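Local coordinates for branched-chain alpha-ketoacid decarboxylase (Lactococcus lactis, PDB 2VBF), which uses thiamine diphosphate and a magnesium ion to decarboxylate branched-chain, and probably also aromatic, alpha-keto acids to aldehydes, at residues E394-E399 with S416-Q421; G428-A433 with H446-G451; P472-I477 with N540-I545. All blocks are in the same frame, centred on the assembly; numbering follows the deposited sequence.

Contact 1 (E394-E399 with S416-Q421); sequences ETIVAE and SRFIGQ
I396 O is held twice by the neighbouring strand: I419 N donates to it at 2.8 Å, and the CA-H of F418 closes on it with F418 CA 3.1 Å away. E394 O likewise accepts R417 N, with the CA-H of S416 coming in at a more bent angle. Bonds also run the other way, from I396 N to R417 O and from A398 N to I419 O. At the start of the pairing a side chain takes over, with S416 OG accepting E394 N at 3.2 Å and an angle of 169° at the hydrogen. That hydroxyl lies beside its own backbone N (chi1 -73°), turned back toward E394, and makes a second, weak bond with Q391 O. With an alanine at S416, E394 N would probably be left without its acceptor in this contact. The pairing is that of a beta-alpha-beta unit, in which strand 394-398 leads through helix 402-407 to the parallel strand 417-419, an outermost strand of the six-stranded sheet in this chain. On the sheet face covered by helix 402-407, the F418 side chain crosses that of I396 obliquely, with I396 CG2 3.9 Å from F418 CE1, and A398 CB lies oblique to the ring near CZ. On the other face V397 and I419 lie side by side and point the same way, V397 CG1 coming 4.0 Å from I419 CB, with helix 430-440 packed over them. Nearby, one water joins T395 OG1 to R417 NH2, 2.8 Å from each; R417 NH2 also forms a salt bridge with D441, and T395 OG1 a hydrogen bond with S444. Past the last direct bond the backbones spread, and a second water spans the gap, donating to A398 O at 2.9 Å and accepting from Q421 N.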
# COMPACT_ATOMS: atom_id res chain seq x y z
N GLU A 394 20.49 -11.04 19.90
CA GLU A 394 19.53 -9.98 19.54
C GLU A 394 19.45 -9.83 18.04
O GLU A 394 20.35 -10.24 17.32
CB GLU A 394 19.97 -8.63 20.12
CG GLU A 394 19.90 -8.54 21.62
CD GLU A 394 20.31 -7.18 22.15
OE1 GLU A 394 21.14 -6.49 21.52
OE2 GLU A 394 19.81 -6.80 23.20
N THR A 395 18.35 -9.22 17.59
CA THR A 395 18.19 -8.87 16.18
C THR A 395 18.01 -7.35 16.11
O THR A 395 17.11 -6.80 16.76
CB THR A 395 16.99 -9.62 15.53
OG1 THR A 395 17.21 -11.03 15.60
CG2 THR A 395 16.84 -9.22 14.06
N ILE A 396 18.91 -6.70 15.36
CA ILE A 396 18.83 -5.25 15.12
C ILE A 396 18.12 -5.03 13.78
O ILE A 396 18.52 -5.60 12.77
CB ILE A 396 20.22 -4.58 15.10
CG1 ILE A 396 20.81 -4.55 16.52
CG2 ILE A 396 20.12 -3.16 14.55
CD1 ILE A 396 22.11 -3.72 16.65
N VAL A 397 17.07 -4.22 13.80
CA VAL A 397 16.33 -3.90 12.58
C VAL A 397 16.45 -2.39 12.38
O VAL A 397 16.19 -1.62 13.31
CB VAL A 397 14.85 -4.34 12.68
CG1 VAL A 397 14.14 -4.16 11.33
CG2 VAL A 397 14.71 -5.77 13.20
N ALA A 398 16.87 -1.97 11.19
CA ALA A 398 17.18 -0.55 10.95
C ALA A 398 16.61 -0.02 9.63
O ALA A 398 16.91 -0.54 8.56
CB ALA A 398 18.67 -0.30 11.03
N GLU A 399 15.82 1.04 9.75
CA GLU A 399 15.11 1.61 8.61
C GLU A 399 16.01 2.51 7.76
O GLU A 399 16.93 3.15 8.27
CB GLU A 399 13.92 2.42 9.12
CG GLU A 399 12.97 2.97 8.03
CD GLU A 399 12.45 1.86 7.16
OE1 GLU A 399 11.42 1.26 7.51
OE2 GLU A 399 13.10 1.57 6.13
N SER A 416 23.87 -12.78 17.03
CA SER A 416 23.02 -11.64 16.75
C SER A 416 22.82 -11.46 15.25
O SER A 416 23.68 -11.83 14.43
CB SER A 416 23.58 -10.38 17.40
OG SER A 416 23.39 -10.44 18.80
N ARG A 417 21.68 -10.88 14.89
CA ARG A 417 21.31 -10.70 13.51
C ARG A 417 20.92 -9.27 13.20
O ARG A 417 20.76 -8.45 14.11
CB ARG A 417 20.19 -11.66 13.17
CG ARG A 417 20.67 -13.09 13.32
CD ARG A 417 19.75 -14.06 12.68
NE ARG A 417 18.55 -14.31 13.47
CZ ARG A 417 18.50 -15.05 14.58
NH1 ARG A 417 19.61 -15.58 15.09
NH2 ARG A 417 17.34 -15.24 15.21
N PHE A 418 20.79 -8.99 11.91
CA PHE A 418 20.47 -7.66 11.41
C PHE A 418 19.43 -7.82 10.30
O PHE A 418 19.49 -8.76 9.49
CB PHE A 418 21.74 -7.02 10.86
CG PHE A 418 21.60 -5.58 10.50
CD1 PHE A 418 21.91 -4.58 11.41
CD2 PHE A 418 21.19 -5.20 9.21
CE1 PHE A 418 21.81 -3.23 11.06
CE2 PHE A 418 21.08 -3.86 8.87
CZ PHE A 418 21.39 -2.88 9.80
N ILE A 419 18.47 -6.90 10.28
CA ILE A 419 17.54 -6.77 9.18
C ILE A 419 17.57 -5.31 8.69
O ILE A 419 17.31 -4.38 9.44
CB ILE A 419 16.13 -7.19 9.56
CG1 ILE A 419 16.07 -8.69 9.84
CG2 ILE A 419 15.15 -6.77 8.42
CD1 ILE A 419 14.69 -9.20 10.29
N GLY A 420 17.94 -5.16 7.42
CA GLY A 420 17.89 -3.90 6.70
C GLY A 420 17.56 -4.22 5.24
O GLY A 420 17.75 -5.35 4.79
N GLN A 421 17.05 -3.23 4.52
CA GLN A 421 16.51 -3.45 3.18
C GLN A 421 17.14 -2.44 2.20
O GLN A 421 16.44 -1.61 1.63
CB GLN A 421 14.99 -3.30 3.23
CG GLN A 421 14.23 -3.87 2.04
CD GLN A 421 12.78 -3.42 2.01
OE1 GLN A 421 12.47 -2.26 2.28
NE2 GLN A 421 11.89 -4.35 1.68
O HOH W 1 15.73 -13.06 14.37
O HOH W 2 16.11 -0.92 5.84
O HOH W 3 13.48 -0.65 4.69

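Contact 2 (G428-A433 with H446-G451); sequences GYTFPA and HLLFIG. With TPP (thiamine diphosphate), chain F.
The F431 ring takes L448 at its edge: L448 CD2 sits near the ring plane, 3.7 Å from F431 CD1, and the two side chains cross at about a right angle. F431 CG is anti to the backbone N (chi1 178°), which carries the ring past L448 to L455 and T458 of helix 452-458. The Y429 ring, by contrast, has A433 CB over one face, toward the rim, a contact made within 428-433 itself; its hydroxyl is hydrogen-bonded to D80.

The other methyl of L448, CD1, lies 3.7 Å from T430 CB and equally close to T430 O. T430 and I450 slide past each other in opposite directions, bringing I450 CD1 to 3.5 Å from T430 OG1, and the same methyl touches F431 CB at 3.8 Å. The start of helix 430-440 thus rests on L448 and I450, which rise from one face of strand 445-451, in the sheet of the C-terminal thiamine diphosphate-binding domain. That strand ends at G451, the N-cap of helix 452-458 and the first residue of the GDG cofactor motif. G451 CA is 3.3 Å from the diphosphate oxygen O1A of the cofactor, so close that a CB there would collide with it.

No hydrogen bond crosses between 428-433 and 446-451. The adhesion is almost entirely hydrocarbon; T430 OG1 is hydrogen-bonded instead to E399 OE1, a carboxylate oxygen that G428 N also reaches, so the one side-chain hydroxyl at this interface has its partner outside it.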
# COMPACT_ATOMS: atom_id res chain seq x y z
N GLY A 428 9.21 2.45 6.04
CA GLY A 428 8.07 1.92 6.76
C GLY A 428 8.15 0.41 6.92
O GLY A 428 7.59 -0.13 7.85
N TYR A 429 8.83 -0.25 5.97
CA TYR A 429 9.04 -1.69 5.99
C TYR A 429 9.42 -2.22 7.37
O TYR A 429 8.88 -3.24 7.82
CB TYR A 429 10.14 -2.08 4.97
CG TYR A 429 10.72 -3.46 5.20
CD1 TYR A 429 10.04 -4.59 4.80
CD2 TYR A 429 11.94 -3.62 5.84
CE1 TYR A 429 10.57 -5.86 5.02
CE2 TYR A 429 12.48 -4.88 6.07
CZ TYR A 429 11.78 -6.00 5.67
OH TYR A 429 12.30 -7.26 5.90
N THR A 430 10.36 -1.55 8.03
CA THR A 430 11.01 -2.13 9.21
C THR A 430 10.10 -2.37 10.42
O THR A 430 10.39 -3.26 11.23
CB THR A 430 12.25 -1.33 9.67
OG1 THR A 430 11.88 0.03 9.89
CG2 THR A 430 13.37 -1.45 8.63
N PHE A 431 9.05 -1.58 10.56
CA PHE A 431 8.19 -1.72 11.73
C PHE A 431 7.40 -3.03 11.68
O PHE A 431 7.61 -3.90 12.53
CB PHE A 431 7.36 -0.45 12.01
CG PHE A 431 6.42 -0.59 13.19
CD1 PHE A 431 6.88 -1.08 14.43
CD2 PHE A 431 5.09 -0.22 13.09
CE1 PHE A 431 6.00 -1.22 15.51
CE2 PHE A 431 4.21 -0.38 14.17
CZ PHE A 431 4.68 -0.86 15.38
N PRO A 432 6.54 -3.25 10.66
CA PRO A 432 5.94 -4.58 10.61
C PRO A 432 6.97 -5.72 10.46
O PRO A 432 6.79 -6.81 11.02
CB PRO A 432 5.01 -4.50 9.38
CG PRO A 432 4.81 -3.03 9.12
CD PRO A 432 6.07 -2.37 9.58
N ALA A 433 8.02 -5.48 9.69
CA ALA A 433 9.05 -6.52 9.48
C ALA A 433 9.71 -6.94 10.81
O ALA A 433 9.91 -8.13 11.06
CB ALA A 433 10.10 -6.04 8.48
N HIS A 446 14.40 -8.35 19.66
CA HIS A 446 14.48 -7.39 18.56
C HIS A 446 14.56 -5.95 19.04
O HIS A 446 13.76 -5.51 19.88
CB HIS A 446 13.31 -7.58 17.61
CG HIS A 446 13.45 -8.79 16.74
ND1 HIS A 446 13.66 -10.05 17.26
CD2 HIS A 446 13.42 -8.94 15.39
CE1 HIS A 446 13.74 -10.92 16.27
NE2 HIS A 446 13.61 -10.27 15.12
N LEU A 447 15.54 -5.25 18.49
CA LEU A 447 15.74 -3.83 18.68
C LEU A 447 15.51 -3.15 17.33
O LEU A 447 16.23 -3.42 16.37
CB LEU A 447 17.17 -3.56 19.16
CG LEU A 447 17.45 -3.81 20.65
CD1 LEU A 447 17.34 -5.29 21.03
CD2 LEU A 447 18.82 -3.28 21.00
N LEU A 448 14.47 -2.31 17.27
CA LEU A 448 14.11 -1.55 16.07
C LEU A 448 14.55 -0.10 16.15
O LEU A 448 14.26 0.57 17.13
CB LEU A 448 12.59 -1.58 15.86
CG LEU A 448 12.02 -0.73 14.72
CD1 LEU A 448 12.55 -1.23 13.37
CD2 LEU A 448 10.51 -0.72 14.76
N PHE A 449 15.20 0.36 15.09
CA PHE A 449 15.52 1.76 14.91
C PHE A 449 14.82 2.23 13.65
O PHE A 449 15.18 1.80 12.54
CB PHE A 449 17.02 1.95 14.81
CG PHE A 449 17.76 1.50 16.05
CD1 PHE A 449 17.94 2.37 17.12
CD2 PHE A 449 18.20 0.19 16.18
CE1 PHE A 449 18.58 1.95 18.27
CE2 PHE A 449 18.84 -0.23 17.33
CZ PHE A 449 19.03 0.66 18.38
N ILE A 450 13.82 3.08 13.84
CA ILE A 450 13.01 3.60 12.74
C ILE A 450 12.84 5.12 12.89
O ILE A 450 12.69 5.63 14.00
CB ILE A 450 11.64 2.87 12.67
CG1 ILE A 450 10.86 3.31 11.42
CG2 ILE A 450 10.80 3.09 13.94
CD1 ILE A 450 9.65 2.41 11.13
N GLY A 451 12.90 5.83 11.76
CA GLY A 451 12.74 7.26 11.76
C GLY A 451 11.28 7.67 11.94
O GLY A 451 10.36 6.90 11.67
N1' TPP F . 8.63 6.18 -0.08
C2' TPP F . 8.93 4.87 0.14
CM2 TPP F . 7.81 3.87 0.24
N3' TPP F . 10.25 4.49 0.26
C4' TPP F . 11.26 5.41 0.16
N4' TPP F . 12.51 5.00 0.26
C5' TPP F . 10.97 6.76 -0.05
C6' TPP F . 9.64 7.15 -0.17
C7' TPP F . 12.05 7.81 -0.14
N3 TPP F . 12.74 8.00 1.14
C2 TPP F . 13.93 7.42 1.53
S1 TPP F . 14.48 7.82 3.00
C5 TPP F . 13.21 8.81 3.19
C4 TPP F . 12.32 8.85 2.12
CM4 TPP F . 11.07 9.68 2.05
C6 TPP F . 13.12 9.61 4.48
C7 TPP F . 13.05 8.76 5.74
O7 TPP F . 12.95 9.67 6.81
PA TPP F . 13.03 9.20 8.33
O1A TPP F . 12.32 7.87 8.53
O2A TPP F . 12.42 10.30 9.19
O3A TPP F . 14.61 8.94 8.55
PB TPP F . 15.74 10.01 9.02
O1B TPP F . 16.74 10.07 7.91
O2B TPP F . 16.36 9.40 10.25
O3B TPP F . 15.11 11.34 9.32

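Contact 3 (P472-I477 with N540-I545); sequences PICFII and NRMYWI
I476 CD1 stands over the face of the W544 indole, 3.7 Å from the centroid of the five-membered ring and 15° off its normal, a CH-pi contact. The indole swings toward strand 473-478 from W544 CG anti to the backbone N (chi1 -169°), and its six-membered ring meets C474: CB lies 3.7 Å from W544 CE3, while the sulfur SG stands obliquely to the ring. M542 extends along this same face, bringing CE to 4.0 Å from C474 SG and crossing P472 obliquely. On the opposite face I545 lies side by side with both I473 and F475, pointing the same way as each. Here I545 CD1 touches F475 CE1 at 3.4 Å, and helix 525-537 covers I473 and I545. Between the two layers the parallel segments exchange four backbone hydrogen bonds, such as C474 N to Y543 O at 2.8 Å. They are neighbours in the parallel sheet of the C-terminal thiamine diphosphate-binding domain, with the I476 side chain about 5 Å from that of the magnesium ligand D452. Backbone bonds supply the polar part of the pairing, and the side chains across it meet through apolar, CH-pi and sulfur-aromatic contacts; the buried indole N-H of W544 bonds elsewhere, to Y503 O.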
# COMPACT_ATOMS: atom_id res chain seq x y z
N PRO A 472 9.46 -6.35 21.77
CA PRO A 472 10.65 -5.75 21.18
C PRO A 472 11.00 -4.43 21.87
O PRO A 472 10.17 -3.89 22.61
CB PRO A 472 10.21 -5.48 19.74
CG PRO A 472 8.80 -5.14 19.89
CD PRO A 472 8.29 -6.16 20.89
N ILE A 473 12.19 -3.92 21.59
CA ILE A 473 12.61 -2.60 22.06
C ILE A 473 12.65 -1.71 20.82
O ILE A 473 13.46 -1.93 19.91
CB ILE A 473 13.99 -2.65 22.74
CG1 ILE A 473 13.98 -3.66 23.90
CG2 ILE A 473 14.42 -1.23 23.18
CD1 ILE A 473 15.37 -3.98 24.44
N CYS A 474 11.75 -0.73 20.77
CA CYS A 474 11.57 0.11 19.60
C CYS A 474 12.06 1.51 19.88
O CYS A 474 11.63 2.13 20.86
CB CYS A 474 10.09 0.16 19.22
SG CYS A 474 9.40 -1.45 18.85
N PHE A 475 12.96 1.99 19.04
CA PHE A 475 13.51 3.35 19.11
C PHE A 475 13.01 4.15 17.92
O PHE A 475 13.29 3.79 16.77
CB PHE A 475 15.04 3.34 19.08
CG PHE A 475 15.67 2.68 20.26
CD1 PHE A 475 15.87 3.39 21.44
CD2 PHE A 475 16.06 1.35 20.20
CE1 PHE A 475 16.46 2.78 22.53
CE2 PHE A 475 16.64 0.73 21.29
CZ PHE A 475 16.85 1.44 22.46
N ILE A 476 12.29 5.23 18.19
CA ILE A 476 11.76 6.12 17.14
C ILE A 476 12.64 7.37 17.10
O ILE A 476 12.72 8.11 18.10
CB ILE A 476 10.28 6.53 17.39
CG1 ILE A 476 9.36 5.29 17.52
CG2 ILE A 476 9.77 7.45 16.27
CD1 ILE A 476 9.39 4.61 18.86
N ILE A 477 13.30 7.61 15.97
CA ILE A 477 14.18 8.76 15.84
C ILE A 477 13.39 9.99 15.39
O ILE A 477 13.11 10.18 14.22
CB ILE A 477 15.38 8.51 14.92
CG1 ILE A 477 16.18 7.31 15.43
CG2 ILE A 477 16.24 9.75 14.84
CD1 ILE A 477 17.43 7.00 14.65
N ASN A 540 9.98 -8.87 29.60
CA ASN A 540 8.55 -9.21 29.54
C ASN A 540 7.63 -8.07 29.12
O ASN A 540 6.40 -8.21 29.17
CB ASN A 540 8.10 -9.79 30.89
CG ASN A 540 8.79 -11.09 31.22
OD1 ASN A 540 8.79 -12.04 30.43
ND2 ASN A 540 9.41 -11.14 32.39
N ARG A 541 8.22 -6.95 28.71
CA ARG A 541 7.43 -5.85 28.16
C ARG A 541 8.09 -5.27 26.91
O ARG A 541 9.29 -5.40 26.70
CB ARG A 541 7.22 -4.75 29.21
CG ARG A 541 6.14 -5.11 30.26
CD ARG A 541 5.86 -3.96 31.22
NE ARG A 541 7.04 -3.63 32.00
CZ ARG A 541 7.09 -2.65 32.91
NH1 ARG A 541 6.03 -1.90 33.15
NH2 ARG A 541 8.21 -2.43 33.57
N MET A 542 7.26 -4.64 26.08
CA MET A 542 7.70 -3.91 24.91
C MET A 542 8.14 -2.52 25.37
O MET A 542 7.54 -1.94 26.28
CB MET A 542 6.54 -3.80 23.90
CG MET A 542 6.87 -3.08 22.61
SD MET A 542 5.53 -3.29 21.42
CE MET A 542 5.72 -1.78 20.48
N TYR A 543 9.18 -1.99 24.73
CA TYR A 543 9.63 -0.64 25.00
C TYR A 543 9.46 0.23 23.75
O TYR A 543 9.75 -0.22 22.64
CB TYR A 543 11.07 -0.64 25.52
CG TYR A 543 11.10 -0.97 26.98
CD1 TYR A 543 10.78 -2.26 27.41
CD2 TYR A 543 11.37 -0.01 27.94
CE1 TYR A 543 10.75 -2.58 28.77
CE2 TYR A 543 11.35 -0.32 29.30
CZ TYR A 543 11.04 -1.61 29.70
OH TYR A 543 11.01 -1.91 31.04
N TRP A 544 8.94 1.43 23.97
CA TRP A 544 8.63 2.38 22.90
C TRP A 544 9.29 3.72 23.26
O TRP A 544 8.79 4.48 24.09
CB TRP A 544 7.12 2.53 22.80
CG TRP A 544 6.64 3.27 21.59
CD1 TRP A 544 6.26 4.58 21.51
CD2 TRP A 544 6.46 2.72 20.28
NE1 TRP A 544 5.86 4.88 20.23
CE2 TRP A 544 5.98 3.76 19.45
CE3 TRP A 544 6.68 1.46 19.71
CZ2 TRP A 544 5.70 3.58 18.09
CZ3 TRP A 544 6.40 1.28 18.37
CH2 TRP A 544 5.91 2.33 17.57
N ILE A 545 10.44 3.97 22.64
CA ILE A 545 11.36 5.00 23.08
C ILE A 545 11.53 6.06 22.01
O ILE A 545 12.13 5.81 20.96
CB ILE A 545 12.73 4.38 23.42
CG1 ILE A 545 12.58 3.33 24.53
CG2 ILE A 545 13.73 5.47 23.82
CD1 ILE A 545 13.73 2.32 24.55

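All three contacts belong to the six-stranded parallel sheet of the cofactor-binding C-terminal domain and follow one another along the chain, each closing before the next opens. Contact 1 joins an outermost strand, 417-419, to 394-398; contact 2 sets helix 430-440 on the next strand, 445-451; contact 3 pairs the two strands beyond, 473-478 and 542-548. The centres of contact 1 and contact 2 lie about 8 Å apart, those of contact 2 and contact 3 about 10 Å, and those of contact 1 and contact 3 about 14 Å. Strand 445-451 links the outer two, since L447 N probably bonds to T395 O and F475 N to L448 O. The C-terminal end of this strand delivers G451 to thiamine diphosphate and D452 to the magnesium ion.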